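Local structure of 3-hydroxyacyl-thioester dehydratase X (4OOB) at residues P62-A68 with G169-I174; K160-A165 with I190-F195. The protein hydrates trans-2-enoyl-CoA and, in reverse, dehydrates (3R)-3-hydroxyacyl-CoA thioesters in fatty acid metabolism, with broad chain-length specificity favouring C8 to C12 substrates. All coordinates share one frame; numbering follows the deposited sequence.

Interaction 1. Residues P62-A68 with G169-I174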
loop_
_atom_site.group_PDB
_atom_site.type_symbol
_atom_site.label_atom_id
_atom_site.label_comp_id
_atom_site.label_asym_id
_atom_site.label_seq_id
_atom_site.Cartn_x
_atom_site.Cartn_y
_atom_site.Cartn_z
ATOM N N PRO A 62 -8.778 12.740 -1.214
ATOM C CA PRO A 62 -7.473 12.090 -1.023
ATOM C C PRO A 62 -7.240 11.575 0.467
ATOM O O PRO A 62 -6.394 12.094 1.228
ATOM C CB PRO A 62 -6.516 13.231 -1.377
ATOM C CG PRO A 62 -7.189 14.405 -0.719
ATOM C CD PRO A 62 -8.685 14.181 -0.934
ATOM N N PHE A 63 -8.052 10.586 0.848
ATOM C CA PHE A 63 -8.026 9.971 2.177
ATOM C C PHE A 63 -8.680 8.618 1.998
ATOM O O PHE A 63 -9.711 8.492 1.308
ATOM C CB PHE A 63 -8.866 10.687 3.279
ATOM C CG PHE A 63 -8.814 12.201 3.287
ATOM C CD1 PHE A 63 -8.057 12.884 4.225
ATOM C CD2 PHE A 63 -9.630 12.943 2.435
ATOM C CE1 PHE A 63 -8.046 14.253 4.267
ATOM C CE2 PHE A 63 -9.624 14.333 2.463
ATOM C CZ PHE A 63 -8.822 14.988 3.375
ATOM N N ALA A 64 -8.113 7.617 2.667
ATOM C CA ALA A 64 -8.822 6.376 2.898
ATOM C C ALA A 64 -9.821 6.771 3.960
ATOM O O ALA A 64 -9.599 7.726 4.701
ATOM C CB ALA A 64 -7.879 5.282 3.383
ATOM N N ALA A 65 -10.950 6.077 4.001
ATOM C CA ALA A 65 -11.980 6.388 5.017
ATOM C C ALA A 65 -11.285 6.285 6.346
ATOM O O ALA A 65 -10.346 5.436 6.554
ATOM C CB ALA A 65 -13.181 5.429 4.956
ATOM N N MET A 66 -11.729 7.141 7.252
ATOM C CA MET A 66 -11.045 7.309 8.502
ATOM C C MET A 66 -11.116 5.980 9.209
ATOM O O MET A 66 -12.139 5.314 9.248
ATOM C CB MET A 66 -11.683 8.438 9.308
ATOM C CG MET A 66 -10.734 9.067 10.319
ATOM S SD MET A 66 -11.541 10.400 11.224
ATOM C CE MET A 66 -12.193 11.503 9.995
ATOM N N GLY A 67 -10.007 5.525 9.715
ATOM C CA GLY A 67 -10.040 4.270 10.408
ATOM C C GLY A 67 -9.942 2.989 9.573
ATOM O O GLY A 67 -9.488 1.968 10.169
ATOM N N ALA A 68 -10.377 3.031 8.261
ATOM C CA ALA A 68 -10.147 1.949 7.278
ATOM C C ALA A 68 -8.792 1.335 7.474
ATOM O O ALA A 68 -7.833 2.014 7.818
ATOM C CB ALA A 68 -10.183 2.462 5.869
ATOM N N GLY A 169 -1.056 10.321 -1.716
ATOM C CA GLY A 169 -2.503 10.349 -2.017
ATOM C C GLY A 169 -3.513 9.889 -0.952
ATOM O O GLY A 169 -4.686 9.596 -1.312
ATOM N N ASP A 170 -3.085 9.806 0.325
ATOM C CA ASP A 170 -3.954 9.299 1.413
ATOM C C ASP A 170 -3.611 10.055 2.688
ATOM O O ASP A 170 -2.584 9.780 3.286
ATOM C CB ASP A 170 -3.767 7.790 1.597
ATOM C CG ASP A 170 -4.586 7.206 2.771
ATOM O OD1 ASP A 170 -5.311 8.003 3.422
ATOM O OD2 ASP A 170 -4.501 5.968 3.054
ATOM N N HIS A 171 -4.458 11.029 3.058
ATOM C CA HIS A 171 -4.341 11.794 4.311
ATOM C C HIS A 171 -5.247 11.268 5.476
ATOM O O HIS A 171 -5.509 12.006 6.393
ATOM C CB HIS A 171 -4.686 13.293 4.087
ATOM C CG HIS A 171 -3.686 14.054 3.261
ATOM N ND1 HIS A 171 -3.726 14.100 1.876
ATOM C CD2 HIS A 171 -2.641 14.827 3.628
ATOM C CE1 HIS A 171 -2.731 14.840 1.433
ATOM N NE2 HIS A 171 -2.076 15.308 2.479
ATOM N N ASN A 172 -5.714 10.029 5.423
ATOM C CA ASN A 172 -6.509 9.432 6.515
ATOM C C ASN A 172 -5.782 9.736 7.817
ATOM O O ASN A 172 -4.632 9.287 8.029
ATOM C CB ASN A 172 -6.690 7.931 6.239
ATOM C CG ASN A 172 -7.282 7.148 7.387
ATOM O OD1 ASN A 172 -7.742 7.686 8.330
ATOM N ND2 ASN A 172 -7.242 5.829 7.279
ATOM N N PRO A 173 -6.417 10.574 8.673
ATOM C CA PRO A 173 -5.774 11.121 9.883
ATOM C C PRO A 173 -5.448 10.141 11.008
ATOM O O PRO A 173 -4.929 10.588 12.072
ATOM C CB PRO A 173 -6.778 12.155 10.377
ATOM C CG PRO A 173 -8.092 11.739 9.842
ATOM C CD PRO A 173 -7.848 10.930 8.606
ATOM N N ILE A 174 -5.777 8.854 10.853
ATOM C CA ILE A 174 -5.295 7.871 11.849
ATOM C C ILE A 174 -3.778 7.672 11.744
ATOM O O ILE A 174 -3.192 7.126 12.639
ATOM C CB ILE A 174 -5.928 6.489 11.738
ATOM C CG1 ILE A 174 -5.445 5.835 10.413
ATOM C CG2 ILE A 174 -7.459 6.544 11.820
ATOM C CD1 ILE A 174 -6.068 4.502 10.129
#
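The Gly-Asp-His-Asn-Pro-Ile run of 169-174 matches the central G-D-x-N-P-[LIV] part of the hydratase 2 motif of MaoC-like dehydratases; Asp170 and the backbone of His171 hold the loop 62-68 that leads into strand 69-77, with Asn172 adding a weak bond. Asp170 CG stands anti to the backbone N (chi1 177°), which brings the carboxylate up to the loop. Its OD1 accepts a nearly straight bond from Ala64 N at 2.9 Å, arriving from above the carboxylate plane. Asn172 N meets the same OD1 nearly along its C-O axis, slightly to the other side of that plane, closing an Asx turn. His171 N donates to Pro62 O at 2.9 Å, and His171 ND1 adds a weak bond to that oxygen, which lies at the edge of the imidazole. Phe63 sets its CD1 3.4 Å from His171 CB. Within the type II turn Ala65-Ala68, Gly67 N gives a weak bond to Asn172 OD1, which takes another from Ile174 N. Met66 CG rests on Pro173 CG at 3.8 Å. Two backbone N-H groups from different directions thus hold Asp170 OD1, limiting the rotation of this buried carboxylate, which also touches His175.

Interaction 2. Residues K160-A165 with I190-F195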
loop_
_atom_site.group_PDB
_atom_site.type_symbol
_atom_site.label_atom_id
_atom_site.label_comp_id
_atom_site.label_asym_id
_atom_site.label_seq_id
_atom_site.Cartn_x
_atom_site.Cartn_y
_atom_site.Cartn_z
ATOM N N LYS A 160 8.113 11.107 9.431
ATOM C CA LYS A 160 8.200 10.422 8.116
ATOM C C LYS A 160 6.773 10.127 7.522
ATOM O O LYS A 160 6.526 10.317 6.303
ATOM C CB LYS A 160 8.975 9.144 8.281
ATOM C CG LYS A 160 9.024 8.229 7.063
ATOM C CD LYS A 160 9.831 8.846 5.936
ATOM C CE LYS A 160 11.262 9.253 6.299
ATOM N NZ LYS A 160 11.994 8.113 6.903
ATOM N N ILE A 161 5.838 9.762 8.393
ATOM C CA ILE A 161 4.484 9.378 7.961
ATOM C C ILE A 161 3.584 10.611 7.715
ATOM O O ILE A 161 2.705 10.541 6.844
ATOM C CB ILE A 161 3.861 8.329 8.929
ATOM C CG1 ILE A 161 4.672 7.048 8.874
ATOM C CG2 ILE A 161 2.357 8.040 8.655
ATOM C CD1 ILE A 161 4.667 6.335 7.532
ATOM N N ARG A 162 3.798 11.727 8.429
ATOM C CA ARG A 162 3.215 13.028 7.990
ATOM C C ARG A 162 3.770 13.349 6.598
ATOM O O ARG A 162 3.020 13.722 5.719
ATOM C CB ARG A 162 3.452 14.221 8.974
ATOM C CG ARG A 162 2.681 14.143 10.295
ATOM C CD ARG A 162 2.778 15.390 11.207
ATOM N NE ARG A 162 4.140 15.529 11.753
ATOM C CZ ARG A 162 4.607 14.968 12.866
ATOM N NH1 ARG A 162 3.829 14.230 13.658
ATOM N NH2 ARG A 162 5.849 15.178 13.223
ATOM N N ARG A 163 5.067 13.151 6.363
ATOM C CA ARG A 163 5.600 13.435 5.011
ATOM C C ARG A 163 5.018 12.513 3.935
ATOM O O ARG A 163 4.713 12.967 2.831
ATOM C CB ARG A 163 7.140 13.372 4.935
ATOM C CG ARG A 163 7.858 14.662 5.243
ATOM C CD ARG A 163 9.174 14.725 4.451
ATOM N NE ARG A 163 10.109 13.762 4.990
ATOM C CZ ARG A 163 11.026 13.061 4.310
ATOM N NH1 ARG A 163 11.186 13.146 2.990
ATOM N NH2 ARG A 163 11.800 12.235 4.994
ATOM N N TYR A 164 4.922 11.220 4.252
ATOM C CA TYR A 164 4.321 10.232 3.338
ATOM C C TYR A 164 2.869 10.611 2.970
ATOM O O TYR A 164 2.429 10.456 1.829
ATOM C CB TYR A 164 4.358 8.805 3.933
ATOM C CG TYR A 164 3.785 7.843 2.928
ATOM C CD1 TYR A 164 4.469 7.540 1.753
ATOM C CD2 TYR A 164 2.503 7.349 3.078
ATOM C CE1 TYR A 164 3.887 6.712 0.785
ATOM C CE2 TYR A 164 1.922 6.548 2.114
ATOM C CZ TYR A 164 2.594 6.209 0.983
ATOM O OH TYR A 164 1.969 5.366 0.021
ATOM N N ALA A 165 2.119 11.145 3.933
ATOM C CA ALA A 165 0.730 11.535 3.650
ATOM C C ALA A 165 0.658 12.554 2.532
ATOM O O ALA A 165 -0.145 12.396 1.598
ATOM C CB ALA A 165 0.067 12.078 4.903
ATOM N N ILE A 190 -0.592 5.399 13.226
ATOM C CA ILE A 190 -0.019 4.204 12.619
ATOM C C ILE A 190 0.459 4.527 11.210
ATOM O O ILE A 190 -0.061 5.427 10.617
ATOM C CB ILE A 190 -1.019 3.011 12.608
ATOM C CG1 ILE A 190 -2.128 3.290 11.624
ATOM C CG2 ILE A 190 -1.531 2.732 14.026
ATOM C CD1 ILE A 190 -3.283 2.321 11.551
ATOM N N ALA A 191 1.466 3.797 10.706
ATOM C CA ALA A 191 1.942 3.965 9.337
ATOM C C ALA A 191 0.879 3.500 8.372
ATOM O O ALA A 191 0.186 2.548 8.650
ATOM C CB ALA A 191 3.209 3.156 9.085
ATOM N N HIS A 192 0.810 4.147 7.227
ATOM C CA HIS A 192 0.028 3.620 6.081
ATOM C C HIS A 192 0.600 2.277 5.631
ATOM O O HIS A 192 1.821 2.073 5.655
ATOM C CB HIS A 192 0.088 4.530 4.868
ATOM C CG HIS A 192 -0.101 5.971 5.165
ATOM N ND1 HIS A 192 -1.046 6.742 4.516
ATOM C CD2 HIS A 192 0.560 6.807 5.989
ATOM C CE1 HIS A 192 -0.988 7.984 4.965
ATOM N NE2 HIS A 192 -0.031 8.048 5.870
ATOM N N GLY A 193 -0.281 1.350 5.220
ATOM C CA GLY A 193 0.163 0.077 4.712
ATOM C C GLY A 193 1.064 0.257 3.528
ATOM O O GLY A 193 2.083 -0.427 3.430
ATOM N N MET A 194 0.738 1.202 2.634
ATOM C CA MET A 194 1.514 1.308 1.407
ATOM C C MET A 194 2.826 2.077 1.628
ATOM O O MET A 194 3.678 2.085 0.753
ATOM C CB MET A 194 0.674 1.934 0.263
ATOM C CG MET A 194 -0.466 1.040 -0.195
ATOM S SD MET A 194 0.125 -0.527 -0.842
ATOM C CE MET A 194 1.014 0.059 -2.285
ATOM N N PHE A 195 2.991 2.768 2.767
ATOM C CA PHE A 195 4.330 3.275 3.084
ATOM C C PHE A 195 5.269 2.104 3.224
ATOM O O PHE A 195 6.324 2.044 2.614
ATOM C CB PHE A 195 4.416 4.086 4.365
ATOM C CG PHE A 195 5.847 4.419 4.722
ATOM C CD1 PHE A 195 6.515 5.458 4.076
ATOM C CD2 PHE A 195 6.565 3.615 5.610
ATOM C CE1 PHE A 195 7.884 5.737 4.347
ATOM C CE2 PHE A 195 7.919 3.882 5.887
ATOM C CZ PHE A 195 8.570 4.964 5.267
HETATM O O HOH W 1 3.253 3.497 -1.318
#
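Three rings, Tyr164, His192 and Phe195, carry most of the contact between helix 158-167 and the start of helix 193-199. Tyr164 turns its edge to the face of His192, with CD2 over the middle of the imidazole, ring centroids 4.9 Å apart and planes at 75°. Phe195 in turn presents its edge to the face of Tyr164 in an offset version of the same geometry, centroids 5.6 Å apart. Two CH-pi contacts add to this: Phe195 CB sits almost on the normal of the Tyr164 ring, 4.0 Å from its centroid, and Ile161 CD1 lies over the Phe195 face, shifted toward the rim. Among aliphatic contacts, Ile161 splits its branches. Its CG1, anti to the carbonyl carbon (chi1 -64°), sends CD1 to Ala191 CB at 3.8 Å, while CG2 meets the edge of His192, 3.4 Å from CD2. Lys160 CG approaches Phe195 CZ at 3.8 Å. No direct hydrogen bond crosses; one water bridges Tyr164 OH and Met194 O. With His192 as N-cap residue and its ring also stacked on His175, this aromatic cluster ties helix 158-167, where the hydratase 2 motif begins at Tyr164, to the start of helix 193-199 in the hotdog fold.

The centres of interactions 1 and 2 lie about 10 Å apart, and their segments alternate along the chain: 62-68, 160-165, 169-174, 190-195. Helix 158-167 of interaction 2 runs almost directly into the loop 169-174 of interaction 1. A probable hydrogen bond from Ile190 N to Ile174 O joins that loop to 190-195, and Asp170 O packs against His192 CE1. One contact holds the motif loop to the approach to strand 69-77; the other packs helix 158-167 against the start of helix 193-199, with helix 178-183 between them in sequence. Asp170 and His175, which lies between the contacts, match the motif Asp and His that are catalytic in related hydratases, so both contacts probably position the active-site loop.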